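Long-range contacts in ancylostoma secreted protein 1 (Necator americanus, PDB 3NT8), which is a secreted protein with two CAP domains, probably associated with the transition of infective hookworm larvae to parasitism: residues S73-M78 and T157-C162; Q97-N102 and S174-G179; T234-D239 and D317-A322; T240-H245 and Y368-A373. All blocks are in the same frame, centred on the assembly; numbering follows the deposited sequence.

Interaction 1 (S73-M78 and T157-C162); sequences SWDCAM and TTKLGC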
loop_
_atom_site.group_PDB
_atom_site.type_symbol
_atom_site.label_atom_id
_atom_site.label_comp_id
_atom_site.label_asym_id
_atom_site.label_seq_id
_atom_site.Cartn_x
_atom_site.Cartn_y
_atom_site.Cartn_z
ATOM N N SER A 73 7.250 -16.459 1.173
ATOM C CA SER A 73 8.330 -17.302 0.660
ATOM C C SER A 73 9.643 -16.688 1.036
ATOM O O SER A 73 9.776 -15.448 1.118
ATOM C CB SER A 73 8.259 -17.349 -0.852
ATOM O OG SER A 73 6.996 -17.857 -1.192
ATOM N N TRP A 74 10.628 -17.530 1.291
ATOM C CA TRP A 74 11.999 -17.015 1.533
ATOM C C TRP A 74 12.690 -16.342 0.332
ATOM O O TRP A 74 12.573 -16.797 -0.799
ATOM C CB TRP A 74 12.872 -18.158 2.083
ATOM C CG TRP A 74 14.133 -17.699 2.708
ATOM C CD1 TRP A 74 15.371 -17.596 2.098
ATOM C CD2 TRP A 74 14.314 -17.298 4.063
ATOM N NE1 TRP A 74 16.284 -17.146 2.995
ATOM C CE2 TRP A 74 15.676 -16.980 4.217
ATOM C CE3 TRP A 74 13.444 -17.189 5.180
ATOM C CZ2 TRP A 74 16.209 -16.529 5.423
ATOM C CZ3 TRP A 74 13.965 -16.734 6.392
ATOM C CH2 TRP A 74 15.345 -16.427 6.504
ATOM N N ASP A 75 13.457 -15.277 0.562
ATOM C CA ASP A 75 14.155 -14.691 -0.565
ATOM C C ASP A 75 15.659 -14.592 -0.300
ATOM O O ASP A 75 16.066 -13.933 0.656
ATOM C CB ASP A 75 13.509 -13.348 -0.943
ATOM C CG ASP A 75 14.127 -12.732 -2.189
ATOM O OD1 ASP A 75 13.522 -12.827 -3.263
ATOM O OD2 ASP A 75 15.220 -12.143 -2.092
ATOM N N CYS A 76 16.496 -15.236 -1.122
ATOM C CA CYS A 76 17.928 -15.326 -0.774
ATOM C C CYS A 76 18.633 -13.977 -0.849
ATOM O O CYS A 76 19.524 -13.693 -0.038
ATOM C CB CYS A 76 18.680 -16.376 -1.562
ATOM S SG CYS A 76 18.051 -18.063 -1.305
ATOM N N ALA A 77 18.210 -13.172 -1.820
ATOM C CA ALA A 77 18.765 -11.900 -2.129
ATOM C C ALA A 77 18.412 -10.963 -1.014
ATOM O O ALA A 77 19.245 -10.134 -0.595
ATOM C CB ALA A 77 18.189 -11.397 -3.459
ATOM N N MET A 78 17.173 -11.066 -0.510
ATOM C CA MET A 78 16.761 -10.244 0.646
ATOM C C MET A 78 17.566 -10.615 1.869
ATOM O O MET A 78 18.102 -9.721 2.513
ATOM C CB MET A 78 15.255 -10.317 0.932
ATOM C CG MET A 78 14.496 -9.358 0.040
ATOM S SD MET A 78 12.791 -9.783 0.041
ATOM C CE MET A 78 12.415 -9.344 1.731
ATOM N N THR A 157 2.161 -8.668 1.929
ATOM C CA THR A 157 3.579 -9.141 1.902
ATOM C C THR A 157 3.649 -10.570 1.399
ATOM O O THR A 157 2.857 -11.399 1.790
ATOM C CB THR A 157 4.212 -9.040 3.299
ATOM O OG1 THR A 157 4.117 -7.666 3.702
ATOM C CG2 THR A 157 5.663 -9.419 3.295
ATOM N N THR A 158 4.605 -10.846 0.533
ATOM C CA THR A 158 4.813 -12.171 -0.012
ATOM C C THR A 158 6.259 -12.686 0.210
ATOM O O THR A 158 6.511 -13.895 0.106
ATOM C CB THR A 158 4.570 -12.139 -1.537
ATOM O OG1 THR A 158 5.422 -11.142 -2.122
ATOM C CG2 THR A 158 3.076 -11.808 -1.848
ATOM N N LYS A 159 7.213 -11.780 0.466
ATOM C CA LYS A 159 8.627 -12.217 0.573
ATOM C C LYS A 159 9.280 -11.866 1.912
ATOM O O LYS A 159 9.031 -10.791 2.485
ATOM C CB LYS A 159 9.473 -11.667 -0.565
ATOM C CG LYS A 159 9.319 -12.387 -1.908
ATOM C CD LYS A 159 10.464 -12.116 -2.925
ATOM C CE LYS A 159 10.357 -10.816 -3.696
ATOM N NZ LYS A 159 9.285 -10.812 -4.752
ATOM N N LEU A 160 10.133 -12.774 2.393
ATOM C CA LEU A 160 10.737 -12.670 3.715
ATOM C C LEU A 160 12.257 -12.873 3.618
ATOM O O LEU A 160 12.700 -13.755 2.878
ATOM C CB LEU A 160 10.165 -13.753 4.644
ATOM C CG LEU A 160 10.776 -13.785 6.048
ATOM C CD1 LEU A 160 10.488 -12.515 6.775
ATOM C CD2 LEU A 160 10.364 -15.013 6.897
ATOM N N GLY A 161 13.038 -12.085 4.371
ATOM C CA GLY A 161 14.487 -12.318 4.477
ATOM C C GLY A 161 14.989 -12.025 5.876
ATOM O O GLY A 161 14.845 -10.895 6.366
ATOM N N CYS A 162 15.558 -13.033 6.536
ATOM C CA CYS A 162 16.054 -12.807 7.903
ATOM C C CYS A 162 17.514 -13.310 8.054
ATOM O O CYS A 162 17.934 -14.211 7.299
ATOM C CB CYS A 162 15.158 -13.459 8.976
ATOM S SG CYS A 162 13.369 -13.276 8.917
HETATM O O HOH W 1 5.604 -15.557 -2.183
#

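Interaction 2 (Q97-N102 and S174-G179); sequences QGVAQN and SCIYNG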
loop_
_atom_site.group_PDB
_atom_site.type_symbol
_atom_site.label_atom_id
_atom_site.label_comp_id
_atom_site.label_asym_id
_atom_site.label_seq_id
_atom_site.Cartn_x
_atom_site.Cartn_y
_atom_site.Cartn_z
ATOM N N GLN A 97 16.843 -1.134 0.287
ATOM C CA GLN A 97 15.821 -0.711 -0.682
ATOM C C GLN A 97 14.664 -1.684 -0.821
ATOM O O GLN A 97 14.865 -2.908 -0.769
ATOM C CB GLN A 97 16.406 -0.374 -2.059
ATOM C CG GLN A 97 17.210 -1.453 -2.762
ATOM C CD GLN A 97 18.319 -0.847 -3.666
ATOM O OE1 GLN A 97 18.531 0.383 -3.699
ATOM N NE2 GLN A 97 19.029 -1.714 -4.388
ATOM N N GLY A 98 13.457 -1.129 -0.968
ATOM C CA GLY A 98 12.276 -1.920 -1.299
ATOM C C GLY A 98 11.600 -2.674 -0.161
ATOM O O GLY A 98 10.631 -3.410 -0.393
ATOM N N VAL A 99 12.078 -2.489 1.073
ATOM C CA VAL A 99 11.649 -3.354 2.174
ATOM C C VAL A 99 11.417 -2.623 3.498
ATOM O O VAL A 99 11.996 -1.549 3.741
ATOM C CB VAL A 99 12.667 -4.517 2.413
ATOM C CG1 VAL A 99 12.658 -5.525 1.200
ATOM C CG2 VAL A 99 14.097 -3.931 2.718
ATOM N N ALA A 100 10.569 -3.234 4.335
ATOM C CA ALA A 100 10.428 -2.815 5.720
ATOM C C ALA A 100 11.340 -3.717 6.602
ATOM O O ALA A 100 11.679 -4.815 6.229
ATOM C CB ALA A 100 8.978 -2.923 6.125
ATOM N N GLN A 101 11.732 -3.230 7.760
ATOM C CA GLN A 101 12.657 -3.943 8.589
ATOM C C GLN A 101 12.226 -4.036 10.052
ATOM O O GLN A 101 11.771 -3.083 10.627
ATOM C CB GLN A 101 14.056 -3.292 8.510
ATOM C CG GLN A 101 15.106 -3.964 9.378
ATOM C CD GLN A 101 16.487 -3.360 9.178
ATOM O OE1 GLN A 101 16.643 -2.277 8.596
ATOM N NE2 GLN A 101 17.469 -4.021 9.690
ATOM N N ASN A 102 12.425 -5.220 10.618
ATOM C CA ASN A 102 12.255 -5.512 12.010
ATOM C C ASN A 102 13.623 -5.856 12.606
ATOM O O ASN A 102 14.402 -6.589 11.994
ATOM C CB ASN A 102 11.333 -6.716 12.160
ATOM C CG ASN A 102 9.872 -6.339 12.351
ATOM O OD1 ASN A 102 9.531 -5.183 12.473
ATOM N ND2 ASN A 102 8.999 -7.344 12.350
ATOM N N SER A 174 17.264 -9.835 12.860
ATOM C CA SER A 174 16.575 -8.855 12.003
ATOM C C SER A 174 15.876 -9.586 10.836
ATOM O O SER A 174 16.300 -10.607 10.427
ATOM C CB SER A 174 17.515 -7.741 11.470
ATOM O OG SER A 174 16.765 -6.704 10.771
ATOM N N CYS A 175 14.774 -9.031 10.354
ATOM C CA CYS A 175 14.025 -9.584 9.214
ATOM C C CYS A 175 13.597 -8.376 8.440
ATOM O O CYS A 175 13.298 -7.339 9.030
ATOM C CB CYS A 175 12.755 -10.372 9.644
ATOM S SG CYS A 175 12.974 -11.938 10.472
ATOM N N ILE A 176 13.601 -8.524 7.109
ATOM C CA ILE A 176 13.101 -7.513 6.187
ATOM C C ILE A 176 11.979 -8.108 5.355
ATOM O O ILE A 176 11.919 -9.334 5.177
ATOM C CB ILE A 176 14.202 -6.942 5.211
ATOM C CG1 ILE A 176 15.064 -8.040 4.638
ATOM C CG2 ILE A 176 15.076 -5.919 5.866
ATOM C CD1 ILE A 176 15.816 -7.562 3.469
ATOM N N TYR A 177 11.091 -7.249 4.861
ATOM C CA TYR A 177 9.808 -7.694 4.272
ATOM C C TYR A 177 9.523 -6.842 3.076
ATOM O O TYR A 177 9.726 -5.649 3.143
ATOM C CB TYR A 177 8.649 -7.491 5.275
ATOM C CG TYR A 177 8.865 -8.137 6.601
ATOM C CD1 TYR A 177 8.228 -9.351 6.929
ATOM C CD2 TYR A 177 9.620 -7.521 7.568
ATOM C CE1 TYR A 177 8.398 -9.903 8.170
ATOM C CE2 TYR A 177 9.775 -8.087 8.812
ATOM C CZ TYR A 177 9.155 -9.270 9.111
ATOM O OH TYR A 177 9.341 -9.879 10.303
ATOM N N ASN A 178 9.041 -7.430 1.988
ATOM C CA ASN A 178 8.751 -6.684 0.794
ATOM C C ASN A 178 7.384 -5.942 0.832
ATOM O O ASN A 178 6.831 -5.599 -0.231
ATOM C CB ASN A 178 8.809 -7.586 -0.447
ATOM C CG ASN A 178 7.643 -8.612 -0.504
ATOM O OD1 ASN A 178 7.041 -8.947 0.523
ATOM N ND2 ASN A 178 7.348 -9.126 -1.712
ATOM N N GLY A 179 6.840 -5.726 2.029
ATOM C CA GLY A 179 5.624 -4.935 2.162
ATOM C C GLY A 179 5.766 -4.072 3.401
ATOM O O GLY A 179 6.481 -4.446 4.365
#

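Interaction 3 (T234-D239 and D317-A322); sequences TDSVRD and DKNKAA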
loop_
_atom_site.group_PDB
_atom_site.type_symbol
_atom_site.label_atom_id
_atom_site.label_comp_id
_atom_site.label_asym_id
_atom_site.label_seq_id
_atom_site.Cartn_x
_atom_site.Cartn_y
_atom_site.Cartn_z
ATOM N N THR A 234 5.248 1.308 -16.948
ATOM C CA THR A 234 4.881 0.040 -17.530
ATOM C C THR A 234 3.391 -0.092 -17.455
ATOM O O THR A 234 2.753 0.564 -16.650
ATOM C CB THR A 234 5.526 -1.161 -16.762
ATOM O OG1 THR A 234 5.214 -1.108 -15.362
ATOM C CG2 THR A 234 7.029 -1.130 -16.904
ATOM N N ASP A 235 2.851 -0.991 -18.273
ATOM C CA ASP A 235 1.428 -1.189 -18.394
ATOM C C ASP A 235 0.780 -1.647 -17.103
ATOM O O ASP A 235 -0.364 -1.307 -16.862
ATOM C CB ASP A 235 1.110 -2.168 -19.520
ATOM C CG ASP A 235 1.557 -1.666 -20.860
ATOM O OD1 ASP A 235 1.493 -0.440 -21.140
ATOM O OD2 ASP A 235 1.973 -2.510 -21.680
ATOM N N SER A 236 1.490 -2.424 -16.284
ATOM C CA SER A 236 0.910 -2.932 -15.076
ATOM C C SER A 236 0.640 -1.763 -14.143
ATOM O O SER A 236 -0.452 -1.657 -13.576
ATOM C CB SER A 236 1.806 -4.037 -14.441
ATOM O OG SER A 236 2.843 -3.514 -13.599
ATOM N N VAL A 237 1.605 -0.848 -14.038
ATOM C CA VAL A 237 1.496 0.320 -13.150
ATOM C C VAL A 237 0.384 1.273 -13.595
ATOM O O VAL A 237 -0.351 1.780 -12.738
ATOM C CB VAL A 237 2.841 1.039 -12.947
ATOM C CG1 VAL A 237 2.760 2.124 -11.850
ATOM C CG2 VAL A 237 3.962 0.004 -12.548
ATOM N N ARG A 238 0.244 1.459 -14.914
ATOM C CA ARG A 238 -0.809 2.274 -15.493
ATOM C C ARG A 238 -2.148 1.724 -15.059
ATOM O O ARG A 238 -3.004 2.472 -14.563
ATOM C CB ARG A 238 -0.725 2.306 -17.019
ATOM C CG ARG A 238 0.582 2.923 -17.589
ATOM C CD ARG A 238 0.650 2.959 -19.130
ATOM N NE ARG A 238 1.827 3.708 -19.564
ATOM C CZ ARG A 238 2.891 3.186 -20.170
ATOM N NH1 ARG A 238 2.937 1.890 -20.457
ATOM N NH2 ARG A 238 3.916 3.963 -20.495
ATOM N N ASP A 239 -2.356 0.426 -15.276
ATOM C CA ASP A 239 -3.646 -0.210 -14.932
ATOM C C ASP A 239 -3.925 -0.196 -13.421
ATOM O O ASP A 239 -5.068 -0.180 -13.008
ATOM C CB ASP A 239 -3.713 -1.636 -15.426
ATOM C CG ASP A 239 -3.612 -1.752 -16.930
ATOM O OD1 ASP A 239 -4.103 -0.848 -17.666
ATOM O OD2 ASP A 239 -3.062 -2.788 -17.375
ATOM N N ASP A 317 8.297 -1.149 -4.919
ATOM C CA ASP A 317 7.585 -1.726 -6.043
ATOM C C ASP A 317 6.591 -0.699 -6.651
ATOM O O ASP A 317 5.771 -0.148 -5.942
ATOM C CB ASP A 317 6.808 -2.951 -5.582
ATOM C CG ASP A 317 6.123 -3.645 -6.710
ATOM O OD1 ASP A 317 6.689 -4.615 -7.248
ATOM O OD2 ASP A 317 5.029 -3.213 -7.101
ATOM N N LYS A 318 6.655 -0.496 -7.964
ATOM C CA LYS A 318 5.903 0.554 -8.597
ATOM C C LYS A 318 4.372 0.349 -8.449
ATOM O O LYS A 318 3.653 1.334 -8.246
ATOM C CB LYS A 318 6.321 0.715 -10.055
ATOM C CG LYS A 318 7.705 1.408 -10.331
ATOM C CD LYS A 318 7.857 1.588 -11.875
ATOM C CE LYS A 318 9.250 1.845 -12.397
ATOM N NZ LYS A 318 9.681 3.170 -12.028
ATOM N N ASN A 319 3.889 -0.895 -8.576
ATOM C CA ASN A 319 2.467 -1.216 -8.382
ATOM C C ASN A 319 2.004 -1.043 -6.947
ATOM O O ASN A 319 0.925 -0.554 -6.730
ATOM C CB ASN A 319 2.143 -2.639 -8.841
ATOM C CG ASN A 319 2.075 -2.774 -10.339
ATOM O OD1 ASN A 319 1.312 -2.058 -10.999
ATOM N ND2 ASN A 319 2.828 -3.738 -10.890
ATOM N N LYS A 320 2.824 -1.478 -5.979
ATOM C CA LYS A 320 2.588 -1.242 -4.572
ATOM C C LYS A 320 2.559 0.275 -4.296
ATOM O O LYS A 320 1.707 0.773 -3.571
ATOM C CB LYS A 320 3.662 -1.946 -3.672
ATOM C CG LYS A 320 3.370 -3.435 -3.436
ATOM C CD LYS A 320 4.323 -4.140 -2.455
ATOM C CE LYS A 320 4.127 -5.657 -2.518
ATOM N NZ LYS A 320 4.744 -6.301 -3.741
ATOM N N ALA A 321 3.525 1.001 -4.848
ATOM C CA ALA A 321 3.555 2.462 -4.657
ATOM C C ALA A 321 2.335 3.119 -5.333
ATOM O O ALA A 321 1.818 4.056 -4.815
ATOM C CB ALA A 321 4.809 3.037 -5.172
ATOM N N ALA A 322 1.834 2.568 -6.424
ATOM C CA ALA A 322 0.701 3.182 -7.133
ATOM C C ALA A 322 -0.597 2.995 -6.289
ATOM O O ALA A 322 -1.386 3.912 -6.186
ATOM C CB ALA A 322 0.549 2.590 -8.522
#

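Interaction 4 (T240-H245 and Y368-A373); sequences TFLSVH and YKLGCA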
loop_
_atom_site.group_PDB
_atom_site.type_symbol
_atom_site.label_atom_id
_atom_site.label_comp_id
_atom_site.label_asym_id
_atom_site.label_seq_id
_atom_site.Cartn_x
_atom_site.Cartn_y
_atom_site.Cartn_z
ATOM N N THR A 240 -2.888 -0.238 -12.603
ATOM C CA THR A 240 -3.100 -0.055 -11.212
ATOM C C THR A 240 -3.712 1.318 -10.887
ATOM O O THR A 240 -4.789 1.395 -10.278
ATOM C CB THR A 240 -1.848 -0.328 -10.422
ATOM O OG1 THR A 240 -1.436 -1.662 -10.711
ATOM C CG2 THR A 240 -2.143 -0.262 -8.951
ATOM N N PHE A 241 -3.054 2.398 -11.295
ATOM C CA PHE A 241 -3.607 3.741 -11.062
ATOM C C PHE A 241 -5.004 3.877 -11.601
ATOM O O PHE A 241 -5.855 4.455 -10.913
ATOM C CB PHE A 241 -2.745 4.846 -11.673
ATOM C CG PHE A 241 -1.519 5.223 -10.849
ATOM C CD1 PHE A 241 -1.653 5.865 -9.627
ATOM C CD2 PHE A 241 -0.233 5.006 -11.345
ATOM C CE1 PHE A 241 -0.524 6.250 -8.855
ATOM C CE2 PHE A 241 0.901 5.378 -10.592
ATOM C CZ PHE A 241 0.749 6.006 -9.371
ATOM N N LEU A 242 -5.240 3.366 -12.822
ATOM C CA LEU A 242 -6.454 3.622 -13.546
ATOM C C LEU A 242 -7.615 2.893 -12.902
ATOM O O LEU A 242 -8.674 3.498 -12.721
ATOM C CB LEU A 242 -6.303 3.319 -15.045
ATOM C CG LEU A 242 -7.472 3.623 -15.982
ATOM C CD1 LEU A 242 -7.746 5.100 -16.078
ATOM C CD2 LEU A 242 -7.273 3.013 -17.406
ATOM N N SER A 243 -7.409 1.615 -12.553
ATOM C CA SER A 243 -8.426 0.794 -11.916
ATOM C C SER A 243 -8.720 1.280 -10.499
ATOM O O SER A 243 -9.886 1.342 -10.129
ATOM C CB SER A 243 -8.036 -0.679 -11.859
ATOM O OG SER A 243 -6.841 -0.810 -11.095
ATOM N N VAL A 244 -7.679 1.588 -9.714
ATOM C CA VAL A 244 -7.897 2.124 -8.364
ATOM C C VAL A 244 -8.651 3.458 -8.400
ATOM O O VAL A 244 -9.566 3.679 -7.611
ATOM C CB VAL A 244 -6.612 2.221 -7.519
ATOM C CG1 VAL A 244 -6.941 2.827 -6.130
ATOM C CG2 VAL A 244 -5.978 0.830 -7.323
ATOM N N HIS A 245 -8.319 4.326 -9.343
ATOM C CA HIS A 245 -9.105 5.560 -9.528
ATOM C C HIS A 245 -10.540 5.318 -9.843
ATOM O O HIS A 245 -11.441 5.828 -9.138
ATOM C CB HIS A 245 -8.494 6.517 -10.536
ATOM C CG HIS A 245 -7.364 7.330 -9.953
ATOM N ND1 HIS A 245 -6.179 6.762 -9.502
ATOM C CD2 HIS A 245 -7.243 8.665 -9.741
ATOM C CE1 HIS A 245 -5.385 7.711 -9.042
ATOM N NE2 HIS A 245 -6.012 8.872 -9.160
ATOM N N TYR A 368 -11.227 13.484 -16.400
ATOM C CA TYR A 368 -11.359 12.154 -17.034
ATOM C C TYR A 368 -10.051 11.581 -17.681
ATOM O O TYR A 368 -10.028 10.410 -18.088
ATOM C CB TYR A 368 -12.569 12.129 -18.005
ATOM C CG TYR A 368 -12.373 12.896 -19.280
ATOM C CD1 TYR A 368 -11.944 12.267 -20.457
ATOM C CD2 TYR A 368 -12.621 14.264 -19.320
ATOM C CE1 TYR A 368 -11.711 13.014 -21.647
ATOM C CE2 TYR A 368 -12.416 15.003 -20.486
ATOM C CZ TYR A 368 -11.964 14.382 -21.637
ATOM O OH TYR A 368 -11.786 15.152 -22.772
ATOM N N LYS A 369 -8.991 12.384 -17.822
ATOM C CA LYS A 369 -7.695 11.867 -18.286
ATOM C C LYS A 369 -6.742 11.759 -17.106
ATOM O O LYS A 369 -6.514 12.744 -16.345
ATOM C CB LYS A 369 -7.058 12.751 -19.358
ATOM C CG LYS A 369 -7.934 12.924 -20.599
ATOM C CD LYS A 369 -7.325 14.025 -21.456
ATOM C CE LYS A 369 -8.101 14.255 -22.783
ATOM N NZ LYS A 369 -7.483 15.300 -23.696
ATOM N N LEU A 370 -6.193 10.565 -16.964
ATOM C CA LEU A 370 -5.247 10.262 -15.954
ATOM C C LEU A 370 -3.897 9.914 -16.652
ATOM O O LEU A 370 -3.895 9.266 -17.722
ATOM C CB LEU A 370 -5.748 9.062 -15.158
ATOM C CG LEU A 370 -4.881 8.609 -14.002
ATOM C CD1 LEU A 370 -5.003 9.576 -12.827
ATOM C CD2 LEU A 370 -5.109 7.160 -13.541
ATOM N N GLY A 371 -2.785 10.352 -16.067
ATOM C CA GLY A 371 -1.389 9.955 -16.472
ATOM C C GLY A 371 -0.491 10.082 -15.264
ATOM O O GLY A 371 -0.447 11.149 -14.629
ATOM N N CYS A 372 0.176 8.992 -14.870
ATOM C CA CYS A 372 0.942 8.987 -13.618
ATOM C C CYS A 372 2.401 8.587 -13.837
ATOM O O CYS A 372 2.741 8.032 -14.892
ATOM C CB CYS A 372 0.306 8.040 -12.612
ATOM S SG CYS A 372 -1.369 8.463 -12.171
ATOM N N ALA A 373 3.245 8.842 -12.832
ATOM C CA ALA A 373 4.625 8.379 -12.852
ATOM C C ALA A 373 5.072 7.893 -11.491
ATOM O O ALA A 373 4.645 8.399 -10.500
ATOM C CB ALA A 373 5.563 9.474 -13.367
#

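Interaction 1 (S73-M78 and T157-C162)
Ser73 and Trp74 lie parallel to Lys159 and Leu160 and form a short edge of the first CAP domain's sheet. Three backbone bonds join the two segments. Ser73 N donates to Thr158 O at 2.9 Å, Leu160 N to Ser73 O at 3.0 Å, and Asp75 N to Leu160 O at 2.9 Å. A water also bridges Ser73 OG and Thr158 O. Trp74 and Leu160 share one face of the sheet. The indole CG is anti to the backbone N (chi1 -164°), and the six-membered ring reaches on to Cys162. There Trp74 CH2 lies 3.9 Å from Cys162 CB, while Trp74 CZ3 meets Leu160 CD2 at 4.0 Å. Cys162 SG makes an oblique sulfur-aromatic contact with the same ring. After the strand, Asp75 caps the next helix: Met78 N donates to the anti lone pair of Asp75 OD2 at 2.7 Å. Asp75 OD1 instead faces the aliphatic part of Lys159, 3.2 Å from Lys159 CD. Met78 crosses Lys159 at about a right angle, with SD against Lys159 CB. Beyond the contact, Glu79 accepts from Trp74 NE1. Helix 34-52 touches the Trp74 and Leu160 face through Phe40 and His44, and strand 170-177 continues the sheet beside strand 159-167.

Interaction 2 (Q97-N102 and S174-G179)
Ala100 to Asn102 pair antiparallel with Cys175 to Tyr177 in the central sheet of the first CAP domain, an alpha-beta-alpha sandwich. Strand 100-107 is an outer strand of this sheet. The backbone ladder has hydrogen-bonded pairs at Ala100-Tyr177 and Asn102-Cys175, with Gln101-Ile176 as the non-hydrogen-bonded pair between them. Ala100 N donates to Tyr177 O at 2.8 Å and Tyr177 N donates back to Ala100 O. Asn102 N meets Cys175 O almost straight on, with an N-H...O angle of 177°, and Cys175 N returns a bond to Asn102 O.

Side-chain polar bonds extend the ladder. Ser174 OG is anti to the backbone N (chi1 -173°), which lets it donate to Asn102 O at 2.7 Å. Cys175 N and Ser174 OG grip that carbonyl from opposite faces of its plane. Ser174 OG also accepts from Gln101 NE2 at 3.0 Å, nearly in the amide plane; Gln101 OE1 turns to Ala94 N.

Apolar contact is made on the Gln101 and Ile176 face. Val99 CG2 packs obliquely on Ile176 CG2 at 3.8 Å, and Met78 of helix 76-85 touches both residues.

On the other face, Asn102 and Tyr177 meet with amide and ring planes 79° apart. Their stronger polar partners lie outside: Asn151 ND2 donates to Asn102 OD1, Ala148 O accepts from Asn102 ND2, and His44 NE2 bonds to Tyr177 OH. Between the two residues, Asn102 CB lies in plane at the tyrosine ring edge, and Asn102 ND2 gives Tyr177 OH a weak bond of 3.3 Å.

Interaction 3 (T234-D239 and D317-A322)
Val237 sits against Lys318, Asn319 and Ala322 where two helices of the second CAP domain begin side by side. Helix segments 235-239 and 318-322 run nearly parallel, 12° apart, with their axes 8.9 Å from each other. Val237 and Asn319 are the closest residues of the two backbones.

The valine methyls divide the work. Val237 CG1 is anti to the backbone N (chi1 -171°) and touches Ala322 CB at 4.0 Å. Val237 CG2 packs at 3.5 Å on Lys318 CB, where the two side chains cross at about a right angle. The rest of the lysine leads away. Its chain is extended until a bend at chi4, and its NZ donates to Val374 O on strand 369-376. Val374 also touches Val237.

The Asn319 side chain reaches across to the first turn of helix 235-253. Its amide group lies beside Ser236 and Val237. Ser236 OG has a clear partner outside the contact, Glu222 OE1, which also bonds to Thr234 OG1.

Each helix start has its own polar fixings. Arg238 turns away from the neighbouring helix and makes a salt bridge with Asp235, and another with Glu281. Asp317 caps helix 318-330: Lys320 N donates to the anti lone pair of Asp317 OD2 at 3.0 Å, with an N-H...O angle of 167°.

Interaction 4 (T240-H245 and Y368-A373)
Helix-on-sheet packing in the second CAP domain brings Phe241, Leu242 and His245 against Leu370 and Cys372. Helix segment 240-245 and strand segment 369-373 run at 133° to each other, 9.1 Å apart between axes. Cys372 lies over one face of the Phe241 ring. Cys372 CB comes within 3.3 Å of Phe241 CD2, a CH-pi contact. Cys372 SG, anti to its carbonyl carbon (chi1 -60°), stays over the same face, 3.6 Å from the Phe241 ring centroid. This is a sulfur-aromatic contact made by a disulfide sulfur, since Cys372 is joined to Cys385.

Leu370 spreads its two methyls over the helix. Leu370 CD2 lies 3.8 Å from both Phe241 CB and Leu242 CA. Leu370 CD1 sits over a face of the His245 imidazole, 4.0 Å from the ring centroid. Both ring nitrogens of His245 have bonds: ND1 donates to Phe241 O at 2.7 Å, one turn back, and NE2 pairs with Tyr387 OH. Phe241 O also takes the helical bond from His245 N, on the opposite face of its carbonyl plane.

Strand 381-388 adds Cys385 beside Phe241 and Tyr387 beside Leu370. Helix 318-330 packs against Phe241 through Ala322 and Ser326, while helix 278-288 meets Lys369 and Ala373.

Overall arrangement
Interactions 1 and 2 belong to the first CAP domain, interactions 3 and 4 to the second. Interactions 1 and 2 share one sheet. Their central strands are neighbours, tied by the Cys162-Cys175 disulfide and a probable bond from Ile176 N to Gly161 O. Both rest on backbone hydrogen bonds, but interaction 2 is buried and interaction 1 only partly so. Interactions 3 and 4 share helix 235-253. Interaction 3 joins helix starts in a partly buried place; interaction 4 is buried and relies on apolar and ring-face contacts. Interactions 2 and 3 touch across the two domains, where Asn178 O packs on Lys320 CE, although their centres are about 20 Å apart.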